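Local coordinates for Tlr1789 protein (Thermosynechococcus elongatus, PDB 2X8X) that probably takes part in outer-membrane protein assembly as a member of the Omp85/Toc75 family, this chain being its N-terminal part with three POTRA-type repeats, at residues I27-G32 with V67-V72; Q42-I47 with V56-R61; R105-R110 with P137-D142; A114-I119 with V145-A150. All blocks are in the same frame, centred on the assembly; numbering follows the deposited sequence.

Contact 1. Residues I27-G32 with V67-V72; sequences ISTRPG and VRITFV
The carboxylate of D43 on helix 37-48, a residue that also touches I27 and F71, grips two consecutive residues of loop 27-32. Its OD1 accepts from the backbone N of S28, and OG1 of T29 lies beside OD2 in a probable hydrogen bond that is very short as modelled. A further bond joins NH1 of R30 to the backbone O of Y24 in helix 17-26. With its polar end engaged in this way, T29 offers only carbon to the strand: its CG2 comes within 4.5 Å of CG1 of I69, a loose approach. The closer contact is made by I27, just past the end of helix 17-26. Its CG1 lies between the backbone N and the carbonyl carbon (chi1 68°), and from there the terminal CD1 reaches 3.9 Å from CE1 of F71 and 4.1 Å from CD1 of the same ring. The branch methyl CG2 of I27 takes a different place, 4.3 Å above one face of the F71 ring and displaced toward the rim. Across the ring, I69 CG2 sits 3.7 Å above the opposite face, also near the rim, so the phenyl group is held between two isoleucine methyls. The side chains of I27 and F71 lie alongside each other with their ends pointing opposite ways, so they touch along their flanks. The link between loop 27-32 and strand 67-72 is therefore wholly apolar, while the polar groups of S28 N, T29 and R30 are met by D43 and by Y24 O; together these are consistent with a well-defined loop path between helix and sheet.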
loop_
_atom_site.group_PDB
_atom_site.type_symbol
_atom_site.label_atom_id
_atom_site.label_comp_id
_atom_site.label_asym_id
_atom_site.label_seq_id
_atom_site.Cartn_x
_atom_site.Cartn_y
_atom_site.Cartn_z
ATOM N N ILE A 27 -28.970 2.214 -1.535
ATOM C CA ILE A 27 -29.642 3.330 -0.837
ATOM C C ILE A 27 -30.957 2.834 -0.232
ATOM O O ILE A 27 -31.484 1.792 -0.651
ATOM C CB ILE A 27 -29.925 4.538 -1.773
ATOM C CG1 ILE A 27 -30.998 4.150 -2.804
ATOM C CG2 ILE A 27 -28.547 5.108 -2.337
ATOM C CD1 ILE A 27 -31.205 5.094 -4.012
ATOM N N SER A 28 -31.478 3.544 0.759
ATOM C CA SER A 28 -32.751 3.126 1.288
ATOM C C SER A 28 -33.863 4.033 0.784
ATOM O O SER A 28 -35.018 3.687 0.914
ATOM C CB SER A 28 -32.719 3.067 2.825
ATOM O OG SER A 28 -32.361 4.366 3.329
ATOM N N THR A 29 -33.517 5.205 0.246
ATOM C CA THR A 29 -34.531 6.159 -0.205
ATOM C C THR A 29 -35.148 5.676 -1.525
ATOM O O THR A 29 -34.437 5.407 -2.526
ATOM C CB THR A 29 -33.982 7.623 -0.292
ATOM O OG1 THR A 29 -33.348 7.987 0.960
ATOM C CG2 THR A 29 -35.140 8.580 -0.562
ATOM N N ARG A 30 -36.471 5.526 -1.482
ATOM C CA ARG A 30 -37.328 5.081 -2.582
ATOM C C ARG A 30 -38.433 6.123 -2.841
ATOM O O ARG A 30 -38.743 6.922 -1.968
ATOM C CB ARG A 30 -38.046 3.740 -2.244
ATOM C CG ARG A 30 -37.167 2.557 -1.701
ATOM C CD ARG A 30 -36.311 1.921 -2.806
ATOM N NE ARG A 30 -35.234 1.066 -2.272
ATOM C CZ ARG A 30 -34.005 0.944 -2.803
ATOM N NH1 ARG A 30 -33.654 1.647 -3.903
ATOM N NH2 ARG A 30 -33.109 0.121 -2.212
ATOM N N PRO A 31 -39.027 6.089 -4.054
ATOM C CA PRO A 31 -40.286 6.811 -4.308
ATOM C C PRO A 31 -41.324 6.237 -3.359
ATOM O O PRO A 31 -41.446 5.007 -3.248
ATOM C CB PRO A 31 -40.640 6.438 -5.767
ATOM C CG PRO A 31 -39.339 5.838 -6.356
ATOM C CD PRO A 31 -38.661 5.207 -5.190
ATOM N N GLY A 32 -42.013 7.119 -2.644
ATOM C CA GLY A 32 -43.057 6.715 -1.702
ATOM C C GLY A 32 -42.595 6.653 -0.256
ATOM O O GLY A 32 -43.421 6.434 0.650
ATOM N N VAL A 67 -41.379 15.814 -4.565
ATOM C CA VAL A 67 -39.888 15.838 -4.408
ATOM C C VAL A 67 -39.089 14.711 -5.153
ATOM O O VAL A 67 -39.408 13.501 -5.013
ATOM C CB VAL A 67 -39.464 15.896 -2.908
ATOM C CG1 VAL A 67 -37.977 16.089 -2.794
ATOM C CG2 VAL A 67 -40.224 17.044 -2.196
ATOM N N ARG A 68 -38.099 15.149 -5.967
ATOM C CA ARG A 68 -37.110 14.285 -6.589
ATOM C C ARG A 68 -35.878 14.274 -5.682
ATOM O O ARG A 68 -35.410 15.346 -5.254
ATOM C CB ARG A 68 -36.677 14.773 -7.974
ATOM N N ILE A 69 -35.360 13.087 -5.379
ATOM C CA ILE A 69 -33.946 13.010 -4.931
ATOM C C ILE A 69 -33.100 12.584 -6.110
ATOM O O ILE A 69 -33.364 11.513 -6.746
ATOM C CB ILE A 69 -33.671 12.081 -3.669
ATOM C CG1 ILE A 69 -34.524 12.555 -2.493
ATOM C CG2 ILE A 69 -32.200 12.225 -3.254
ATOM C CD1 ILE A 69 -34.181 13.991 -2.093
ATOM N N THR A 70 -32.127 13.451 -6.439
ATOM C CA THR A 70 -31.131 13.100 -7.412
ATOM C C THR A 70 -29.804 12.783 -6.665
ATOM O O THR A 70 -29.233 13.641 -5.950
ATOM C CB THR A 70 -30.918 14.237 -8.500
ATOM O OG1 THR A 70 -32.173 14.521 -9.166
ATOM C CG2 THR A 70 -29.912 13.800 -9.546
ATOM N N PHE A 71 -29.337 11.551 -6.846
ATOM C CA PHE A 71 -28.018 11.181 -6.386
ATOM C C PHE A 71 -26.982 11.458 -7.477
ATOM O O PHE A 71 -26.950 10.749 -8.460
ATOM C CB PHE A 71 -28.036 9.724 -5.954
ATOM C CG PHE A 71 -28.698 9.532 -4.630
ATOM C CD1 PHE A 71 -29.995 9.014 -4.535
ATOM C CD2 PHE A 71 -28.017 9.903 -3.450
ATOM C CE1 PHE A 71 -30.587 8.849 -3.253
ATOM C CE2 PHE A 71 -28.574 9.756 -2.203
ATOM C CZ PHE A 71 -29.877 9.188 -2.097
ATOM N N VAL A 72 -26.152 12.480 -7.309
ATOM C CA VAL A 72 -25.132 12.730 -8.358
ATOM C C VAL A 72 -23.817 12.032 -7.966
ATOM O O VAL A 72 -23.263 12.320 -6.923
ATOM C CB VAL A 72 -24.861 14.238 -8.590
ATOM C CG1 VAL A 72 -24.034 14.440 -9.897
ATOM C CG2 VAL A 72 -26.196 15.007 -8.700
#

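Contact 2. Residues Q42-I47 with V56-R61; sequences QDTNAI and VNAVPR
Helix 42-47 runs close to antiparallel to strand 56-61, with 150° between the segment directions and a closest axis approach of 8.1 Å, and it comes nearest at T44 and V56, whose CA atoms lie 5.9 Å apart. At this point the valine fits directly against the helix backbone as well as against side chains. CG1 of V56, anti to its own N (chi1 -175°), packs 3.7 Å from T44 CB and almost as near to T44 CA. The same methyl also borders CB and CD1 of I47 one turn further on, so it sits in the recess between the two helical residues. Its partner methyl, CG2, meets CG2 of I47 at 3.9 Å; the two branched side chains cross obliquely. T44 is divided in character. Its CG2 points along the strand to A58, with 3.7 Å to A58 CB, and it is equally close to the backbone N of that residue. Its OG1, placed between the backbone N and the carbonyl carbon (chi1 73°), is hydrogen-bonded back to the backbone O of Q41, so the hydroxyl is kept within its own helix. Deeper in, I47 also touches I27 and F71 as well as V23 and V26 of helix 17-26, whereas the T44 side of the contact lies nearer the protein surface. A helix laid over an antiparallel hairpin in this manner, here strands 53-63 and 66-75 preceded by helix 37-48, is the packing of the second helix on the second strand in the beta-alpha-alpha-beta-beta topology of a POTRA domain.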
loop_
_atom_site.group_PDB
_atom_site.type_symbol
_atom_site.label_atom_id
_atom_site.label_comp_id
_atom_site.label_asym_id
_atom_site.label_seq_id
_atom_site.Cartn_x
_atom_site.Cartn_y
_atom_site.Cartn_z
ATOM N N GLN A 42 -26.647 9.328 5.121
ATOM C CA GLN A 42 -26.334 7.892 5.198
ATOM C C GLN A 42 -26.389 7.197 3.871
ATOM O O GLN A 42 -25.545 6.342 3.632
ATOM C CB GLN A 42 -27.254 7.122 6.168
ATOM C CG GLN A 42 -27.157 7.592 7.637
ATOM C CD GLN A 42 -28.466 7.331 8.528
ATOM O OE1 GLN A 42 -29.479 6.744 8.078
ATOM N NE2 GLN A 42 -28.408 7.781 9.784
ATOM N N ASP A 43 -27.377 7.518 3.006
ATOM C CA ASP A 43 -27.389 6.979 1.603
ATOM C C ASP A 43 -26.134 7.350 0.782
ATOM O O ASP A 43 -25.597 6.507 0.045
ATOM C CB ASP A 43 -28.651 7.374 0.790
ATOM C CG ASP A 43 -29.946 6.651 1.273
ATOM O OD1 ASP A 43 -29.908 5.528 1.892
ATOM O OD2 ASP A 43 -31.027 7.218 1.012
ATOM N N THR A 44 -25.674 8.591 0.888
ATOM C CA THR A 44 -24.452 8.958 0.165
ATOM C C THR A 44 -23.220 8.225 0.780
ATOM O O THR A 44 -22.305 7.817 0.049
ATOM C CB THR A 44 -24.125 10.509 0.115
ATOM O OG1 THR A 44 -23.658 10.970 1.392
ATOM C CG2 THR A 44 -25.287 11.357 -0.406
ATOM N N ASN A 45 -23.217 8.074 2.103
ATOM C CA ASN A 45 -22.166 7.224 2.738
ATOM C C ASN A 45 -22.174 5.805 2.190
ATOM O O ASN A 45 -21.138 5.249 1.860
ATOM C CB ASN A 45 -22.372 7.092 4.227
ATOM C CG ASN A 45 -22.214 8.358 4.976
ATOM O OD1 ASN A 45 -22.640 8.436 6.140
ATOM N ND2 ASN A 45 -21.597 9.348 4.380
ATOM N N ALA A 46 -23.340 5.171 2.124
ATOM C CA ALA A 46 -23.438 3.786 1.569
ATOM C C ALA A 46 -22.988 3.650 0.141
ATOM O O ALA A 46 -22.357 2.656 -0.225
ATOM C CB ALA A 46 -24.893 3.229 1.725
ATOM N N ILE A 47 -23.334 4.621 -0.686
ATOM C CA ILE A 47 -22.861 4.615 -2.052
ATOM C C ILE A 47 -21.363 4.808 -2.116
ATOM O O ILE A 47 -20.638 4.139 -2.902
ATOM C CB ILE A 47 -23.554 5.755 -2.848
ATOM C CG1 ILE A 47 -25.073 5.516 -2.924
ATOM C CG2 ILE A 47 -22.966 5.807 -4.222
ATOM C CD1 ILE A 47 -25.885 6.782 -3.366
ATOM N N VAL A 56 -19.872 11.753 -4.358
ATOM C CA VAL A 56 -21.315 11.402 -4.224
ATOM C C VAL A 56 -22.001 12.626 -3.584
ATOM O O VAL A 56 -21.569 13.061 -2.481
ATOM C CB VAL A 56 -21.536 10.172 -3.316
ATOM C CG1 VAL A 56 -23.061 9.760 -3.318
ATOM C CG2 VAL A 56 -20.662 8.951 -3.782
ATOM N N ASN A 57 -23.057 13.150 -4.235
ATOM C CA ASN A 57 -23.918 14.156 -3.638
ATOM C C ASN A 57 -25.408 13.788 -3.805
ATOM O O ASN A 57 -25.811 13.254 -4.855
ATOM C CB ASN A 57 -23.739 15.508 -4.344
ATOM C CG ASN A 57 -22.374 16.143 -4.061
ATOM O OD1 ASN A 57 -22.304 17.114 -3.305
ATOM N ND2 ASN A 57 -21.285 15.608 -4.674
ATOM N N ALA A 58 -26.208 14.082 -2.787
ATOM C CA ALA A 58 -27.683 13.905 -2.839
ATOM C C ALA A 58 -28.315 15.300 -3.033
ATOM O O ALA A 58 -28.012 16.240 -2.275
ATOM C CB ALA A 58 -28.155 13.342 -1.564
ATOM N N VAL A 59 -29.151 15.468 -4.051
ATOM C CA VAL A 59 -29.697 16.787 -4.308
ATOM C C VAL A 59 -31.248 16.692 -4.449
ATOM O O VAL A 59 -31.756 15.948 -5.300
ATOM C CB VAL A 59 -29.034 17.419 -5.530
ATOM C CG1 VAL A 59 -29.803 18.675 -5.950
ATOM C CG2 VAL A 59 -27.501 17.737 -5.260
ATOM N N PRO A 60 -31.988 17.358 -3.538
ATOM C CA PRO A 60 -33.489 17.428 -3.629
ATOM C C PRO A 60 -34.018 18.617 -4.427
ATOM O O PRO A 60 -33.613 19.751 -4.157
ATOM C CB PRO A 60 -33.925 17.561 -2.163
ATOM C CG PRO A 60 -32.761 18.268 -1.466
ATOM C CD PRO A 60 -31.480 18.006 -2.306
ATOM N N ARG A 61 -34.928 18.356 -5.381
ATOM C CA ARG A 61 -35.622 19.408 -6.152
ATOM C C ARG A 61 -37.128 19.152 -6.126
ATOM O O ARG A 61 -37.574 18.029 -5.899
ATOM C CB ARG A 61 -35.134 19.446 -7.611
#

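Contact 3. Residues R105-R110 with P137-D142; sequences RTLNLR and PQVDPD
In the second POTRA-type unit of the chain, the loop that leads into helix 109-125 lies against the end of strand 132-139, and the contact rests on V139 receiving L107 and L109. The closer of the two pairs is tip to tip: CD2 of L107 stands 3.7 Å from CG1 and 4.0 Å from CG2 of V139, set between the two methyls of V139. L107 gets there because its CG is anti to the backbone N (chi1 162°), which carries the isobutyl group out from the loop; it also touches L112 and V145. N108 starts the helix as its N-cap. OD1 accepts from the backbone N of E111 and, through a weak, bent bond of 2.8 Å and 121°, from N of R110. The amide nitrogen ND2 of N108 is hydrogen-bonded to the backbone O of T50, and R110 NH2 to that of A49, so the helix start is tied to the preceding POTRA unit; V139 in turn touches P77 in the loop between strands 66-75 and 81-85. L109 completes the contact more loosely, its CD2 lying 4.4 Å from CG2 of V139.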
loop_
_atom_site.group_PDB
_atom_site.type_symbol
_atom_site.label_atom_id
_atom_site.label_comp_id
_atom_site.label_asym_id
_atom_site.label_seq_id
_atom_site.Cartn_x
_atom_site.Cartn_y
_atom_site.Cartn_z
ATOM N N ARG A 105 -12.624 -2.260 -16.386
ATOM C CA ARG A 105 -13.887 -1.874 -15.740
ATOM C C ARG A 105 -13.596 -0.772 -14.808
ATOM O O ARG A 105 -12.436 -0.515 -14.499
ATOM C CB ARG A 105 -14.498 -3.009 -14.909
ATOM C CG ARG A 105 -13.949 -4.365 -15.141
ATOM C CD ARG A 105 -14.837 -5.315 -14.303
ATOM N NE ARG A 105 -14.381 -5.350 -12.916
ATOM C CZ ARG A 105 -13.469 -6.212 -12.492
ATOM N NH1 ARG A 105 -13.018 -7.100 -13.377
ATOM N NH2 ARG A 105 -13.057 -6.223 -11.213
ATOM N N THR A 106 -14.635 -0.118 -14.333
ATOM C CA THR A 106 -14.489 1.012 -13.469
ATOM C C THR A 106 -13.554 0.591 -12.317
ATOM O O THR A 106 -13.701 -0.513 -11.754
ATOM C CB THR A 106 -15.856 1.294 -12.803
ATOM O OG1 THR A 106 -16.753 1.671 -13.831
ATOM C CG2 THR A 106 -15.753 2.459 -11.746
ATOM N N LEU A 107 -12.635 1.473 -11.959
ATOM C CA LEU A 107 -11.715 1.162 -10.856
ATOM C C LEU A 107 -12.529 1.172 -9.552
ATOM O O LEU A 107 -13.393 2.050 -9.338
ATOM C CB LEU A 107 -10.654 2.263 -10.821
ATOM C CG LEU A 107 -9.853 2.384 -9.506
ATOM C CD1 LEU A 107 -8.852 1.243 -9.345
ATOM C CD2 LEU A 107 -9.185 3.696 -9.630
ATOM N N ASN A 108 -12.240 0.204 -8.686
ATOM C CA ASN A 108 -12.820 0.108 -7.385
ATOM C C ASN A 108 -11.675 0.185 -6.360
ATOM O O ASN A 108 -10.719 -0.598 -6.416
ATOM C CB ASN A 108 -13.656 -1.184 -7.223
ATOM C CG ASN A 108 -14.343 -1.227 -5.899
ATOM O OD1 ASN A 108 -13.680 -1.396 -4.852
ATOM N ND2 ASN A 108 -15.687 -1.058 -5.891
ATOM N N LEU A 109 -11.720 1.161 -5.463
ATOM C CA LEU A 109 -10.611 1.314 -4.521
ATOM C C LEU A 109 -10.497 0.201 -3.507
ATOM O O LEU A 109 -9.418 -0.048 -3.023
ATOM C CB LEU A 109 -10.660 2.642 -3.809
ATOM C CG LEU A 109 -10.222 3.905 -4.572
ATOM C CD1 LEU A 109 -9.852 4.978 -3.566
ATOM C CD2 LEU A 109 -9.086 3.807 -5.546
ATOM N N ARG A 110 -11.576 -0.489 -3.162
ATOM C CA ARG A 110 -11.421 -1.707 -2.334
ATOM C C ARG A 110 -10.650 -2.809 -3.082
ATOM O O ARG A 110 -9.787 -3.432 -2.503
ATOM C CB ARG A 110 -12.769 -2.320 -1.914
ATOM C CG ARG A 110 -13.741 -1.447 -1.261
ATOM C CD ARG A 110 -14.932 -2.439 -0.982
ATOM N NE ARG A 110 -16.039 -1.841 -0.256
ATOM C CZ ARG A 110 -16.477 -2.242 0.936
ATOM N NH1 ARG A 110 -15.908 -3.287 1.551
ATOM N NH2 ARG A 110 -17.480 -1.578 1.521
ATOM N N PRO A 137 -2.341 5.882 -3.672
ATOM C CA PRO A 137 -2.381 5.658 -5.115
ATOM C C PRO A 137 -2.788 6.928 -5.847
ATOM O O PRO A 137 -3.612 7.675 -5.353
ATOM C CB PRO A 137 -3.483 4.580 -5.270
ATOM C CG PRO A 137 -3.511 3.879 -3.869
ATOM C CD PRO A 137 -3.294 4.995 -2.929
ATOM N N GLN A 138 -2.106 7.225 -6.940
ATOM C CA GLN A 138 -2.509 8.278 -7.824
ATOM C C GLN A 138 -3.357 7.708 -8.957
ATOM O O GLN A 138 -2.904 6.904 -9.746
ATOM C CB GLN A 138 -1.285 8.946 -8.418
ATOM C CG GLN A 138 -1.368 10.372 -8.092
ATOM C CD GLN A 138 -1.562 11.140 -9.326
ATOM O OE1 GLN A 138 -2.689 11.572 -9.669
ATOM N NE2 GLN A 138 -0.446 11.331 -10.053
ATOM N N VAL A 139 -4.571 8.198 -9.036
ATOM C CA VAL A 139 -5.539 7.780 -10.053
ATOM C C VAL A 139 -5.683 8.921 -11.085
ATOM O O VAL A 139 -6.332 9.942 -10.791
ATOM C CB VAL A 139 -6.939 7.550 -9.386
ATOM C CG1 VAL A 139 -7.969 7.131 -10.414
ATOM C CG2 VAL A 139 -6.853 6.575 -8.108
ATOM N N ASP A 140 -5.158 8.768 -12.302
ATOM C CA ASP A 140 -5.262 9.872 -13.283
ATOM C C ASP A 140 -6.564 9.719 -13.995
ATOM O O ASP A 140 -7.076 8.585 -14.092
ATOM C CB ASP A 140 -4.118 9.870 -14.274
ATOM C CG ASP A 140 -2.848 10.466 -13.658
ATOM O OD1 ASP A 140 -3.009 11.295 -12.715
ATOM O OD2 ASP A 140 -1.705 10.110 -14.067
ATOM N N PRO A 141 -7.107 10.833 -14.534
ATOM C CA PRO A 141 -8.455 10.754 -15.161
ATOM C C PRO A 141 -8.508 9.862 -16.410
ATOM O O PRO A 141 -9.565 9.382 -16.757
ATOM C CB PRO A 141 -8.770 12.218 -15.558
ATOM C CG PRO A 141 -7.743 13.094 -14.868
ATOM C CD PRO A 141 -6.511 12.187 -14.617
ATOM N N ASP A 142 -7.382 9.578 -17.051
ATOM C CA ASP A 142 -7.397 8.644 -18.189
ATOM C C ASP A 142 -7.342 7.121 -17.783
ATOM O O ASP A 142 -7.302 6.256 -18.670
ATOM C CB ASP A 142 -6.268 8.986 -19.173
ATOM C CG ASP A 142 -4.864 8.724 -18.597
ATOM O OD1 ASP A 142 -4.692 8.472 -17.357
ATOM O OD2 ASP A 142 -3.893 8.757 -19.405
#

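Contact 4. Residues A114-I119 with V145-A150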
loop_
_atom_site.group_PDB
_atom_site.type_symbol
_atom_site.label_atom_id
_atom_site.label_comp_id
_atom_site.label_asym_id
_atom_site.label_seq_id
_atom_site.Cartn_x
_atom_site.Cartn_y
_atom_site.Cartn_z
ATOM N N ALA A 114 -6.982 -4.526 -2.331
ATOM C CA ALA A 114 -6.671 -5.971 -2.360
ATOM C C ALA A 114 -5.426 -6.257 -3.255
ATOM O O ALA A 114 -4.548 -7.062 -2.868
ATOM C CB ALA A 114 -7.907 -6.772 -2.834
ATOM N N GLY A 115 -5.312 -5.607 -4.423
ATOM C CA GLY A 115 -4.064 -5.751 -5.169
ATOM C C GLY A 115 -2.822 -5.218 -4.480
ATOM O O GLY A 115 -1.740 -5.763 -4.624
ATOM N N ILE A 116 -2.948 -4.099 -3.786
ATOM C CA ILE A 116 -1.848 -3.534 -3.016
ATOM C C ILE A 116 -1.455 -4.560 -1.976
ATOM O O ILE A 116 -0.248 -4.854 -1.792
ATOM C CB ILE A 116 -2.249 -2.180 -2.358
ATOM C CG1 ILE A 116 -2.359 -1.110 -3.442
ATOM C CG2 ILE A 116 -1.238 -1.797 -1.291
ATOM C CD1 ILE A 116 -2.856 0.206 -2.892
ATOM N N GLU A 117 -2.454 -5.233 -1.383
ATOM C CA GLU A 117 -2.131 -6.307 -0.421
ATOM C C GLU A 117 -1.410 -7.505 -1.066
ATOM O O GLU A 117 -0.557 -8.123 -0.433
ATOM C CB GLU A 117 -3.336 -6.820 0.366
ATOM C CG GLU A 117 -3.904 -5.806 1.361
ATOM C CD GLU A 117 -2.794 -4.909 2.073
ATOM O OE1 GLU A 117 -1.781 -5.437 2.654
ATOM O OE2 GLU A 117 -2.953 -3.644 2.074
ATOM N N LYS A 118 -1.737 -7.820 -2.314
ATOM C CA LYS A 118 -0.977 -8.844 -3.052
ATOM C C LYS A 118 0.462 -8.439 -3.261
ATOM O O LYS A 118 1.387 -9.278 -3.256
ATOM C CB LYS A 118 -1.649 -9.096 -4.409
ATOM C CG LYS A 118 -2.820 -10.134 -4.211
ATOM C CD LYS A 118 -3.485 -10.409 -5.568
ATOM C CE LYS A 118 -4.373 -9.161 -5.951
ATOM N NZ LYS A 118 -5.897 -9.125 -5.787
ATOM N N ILE A 119 0.689 -7.159 -3.502
ATOM C CA ILE A 119 2.108 -6.728 -3.674
ATOM C C ILE A 119 2.886 -6.905 -2.330
ATOM O O ILE A 119 4.017 -7.409 -2.300
ATOM C CB ILE A 119 2.162 -5.279 -4.170
ATOM C CG1 ILE A 119 1.754 -5.173 -5.633
ATOM C CG2 ILE A 119 3.567 -4.693 -3.919
ATOM C CD1 ILE A 119 1.510 -3.629 -6.015
ATOM N N VAL A 145 -3.283 4.214 -13.079
ATOM C CA VAL A 145 -3.000 4.308 -11.648
ATOM C C VAL A 145 -1.470 4.127 -11.401
ATOM O O VAL A 145 -0.817 3.219 -11.959
ATOM C CB VAL A 145 -3.862 3.282 -10.819
ATOM C CG1 VAL A 145 -3.506 3.275 -9.256
ATOM C CG2 VAL A 145 -5.364 3.623 -10.925
ATOM N N THR A 146 -0.917 5.043 -10.606
ATOM C CA THR A 146 0.500 4.991 -10.217
ATOM C C THR A 146 0.607 4.742 -8.709
ATOM O O THR A 146 -0.022 5.441 -7.913
ATOM C CB THR A 146 1.236 6.359 -10.548
ATOM O OG1 THR A 146 1.123 6.606 -11.969
ATOM C CG2 THR A 146 2.691 6.290 -10.141
ATOM N N LEU A 147 1.375 3.711 -8.389
ATOM C CA LEU A 147 1.767 3.320 -7.049
ATOM C C LEU A 147 3.304 3.509 -6.826
ATOM O O LEU A 147 4.100 3.491 -7.786
ATOM C CB LEU A 147 1.454 1.825 -6.928
ATOM C CG LEU A 147 0.044 1.379 -7.203
ATOM C CD1 LEU A 147 0.025 -0.117 -6.999
ATOM C CD2 LEU A 147 -0.857 2.059 -6.182
ATOM N N GLN A 148 3.701 3.653 -5.557
ATOM C CA GLN A 148 5.099 3.689 -5.156
ATOM C C GLN A 148 5.321 2.518 -4.283
ATOM O O GLN A 148 4.421 2.181 -3.489
ATOM C CB GLN A 148 5.350 4.928 -4.308
ATOM C CG GLN A 148 5.015 6.228 -5.020
ATOM C CD GLN A 148 5.260 7.455 -4.106
ATOM O OE1 GLN A 148 4.350 8.235 -3.886
ATOM N NE2 GLN A 148 6.422 7.544 -3.503
ATOM N N VAL A 149 6.483 1.871 -4.405
ATOM C CA VAL A 149 6.959 0.934 -3.390
ATOM C C VAL A 149 8.309 1.420 -2.814
ATOM O O VAL A 149 9.051 2.173 -3.470
ATOM C CB VAL A 149 7.124 -0.441 -3.939
ATOM C CG1 VAL A 149 5.754 -1.011 -4.414
ATOM C CG2 VAL A 149 8.084 -0.353 -5.089
ATOM N N ALA A 150 8.551 1.020 -1.576
ATOM C CA ALA A 150 9.861 1.107 -0.934
ATOM C C ALA A 150 10.174 -0.317 -0.580
ATOM O O ALA A 150 9.568 -0.869 0.330
ATOM C CB ALA A 150 9.773 1.920 0.294
#
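I119 and L147 meet at a slant between helix 109-125 and the central strand of the three-stranded sheet in the second POTRA-type unit, one layer of this alpha/beta fold laid over the other. Along helix 114-119 and strand 145-150 the chain runs in roughly the same direction, with 29° between the segment axes and 11.3 Å between them, a spacing that long apolar side chains bridge. I119 does so by sending its CG1 branch anti to the carbonyl carbon (chi1 -73°), from which CD1 ends 3.9 Å from CD1 of L147. Its other branch lies anti to the backbone N and leans further down the strand to V149, so that CG2 of I119 lies 4.3 Å from CG1 of V149. One isoleucine thus straddles two inward-facing residues of the strand. L147 is likewise shared between two helical residues. While its CD1 faces I119, its CD2 is approached by I116, whose side chain sets out across the strand, but whose extended chain (chi2 175°) brings CD1 to L147 CD2. The two pairings give each leucine methyl a different isoleucine CD1. Around them the buried layer is continued by F99, which touches both I119 and L147, by I98 of helix 92-99 against I119, and by V133 of strand 132-139, which touches both isoleucines. P137 of that same strand closes on L147 from beside it. The looser of L147's two pairs is I116 CD1 to L147 CD2, at 4.3 Å.

Overall arrangement
From the N terminus, contact 1 closes a loop from the end of helix 17-26 to strand 66-75, and contact 2, which joins helix 37-48 to strand 53-63, falls within that span. The two touch, and they bring the loop after helix 17-26 and helix 37-48 against the hairpin 53-63/66-75 of the first POTRA-type unit. In the second unit, contact 3 closes a loop from the start of helix 109-125 to the end of strand 132-139. Contact 4 closes one from further along that helix to the adjacent strand 144-150; it opens before contact 3 has closed, so the two cross. Contacts 2 and 3 do not touch, their nearest atoms about 7 Å apart.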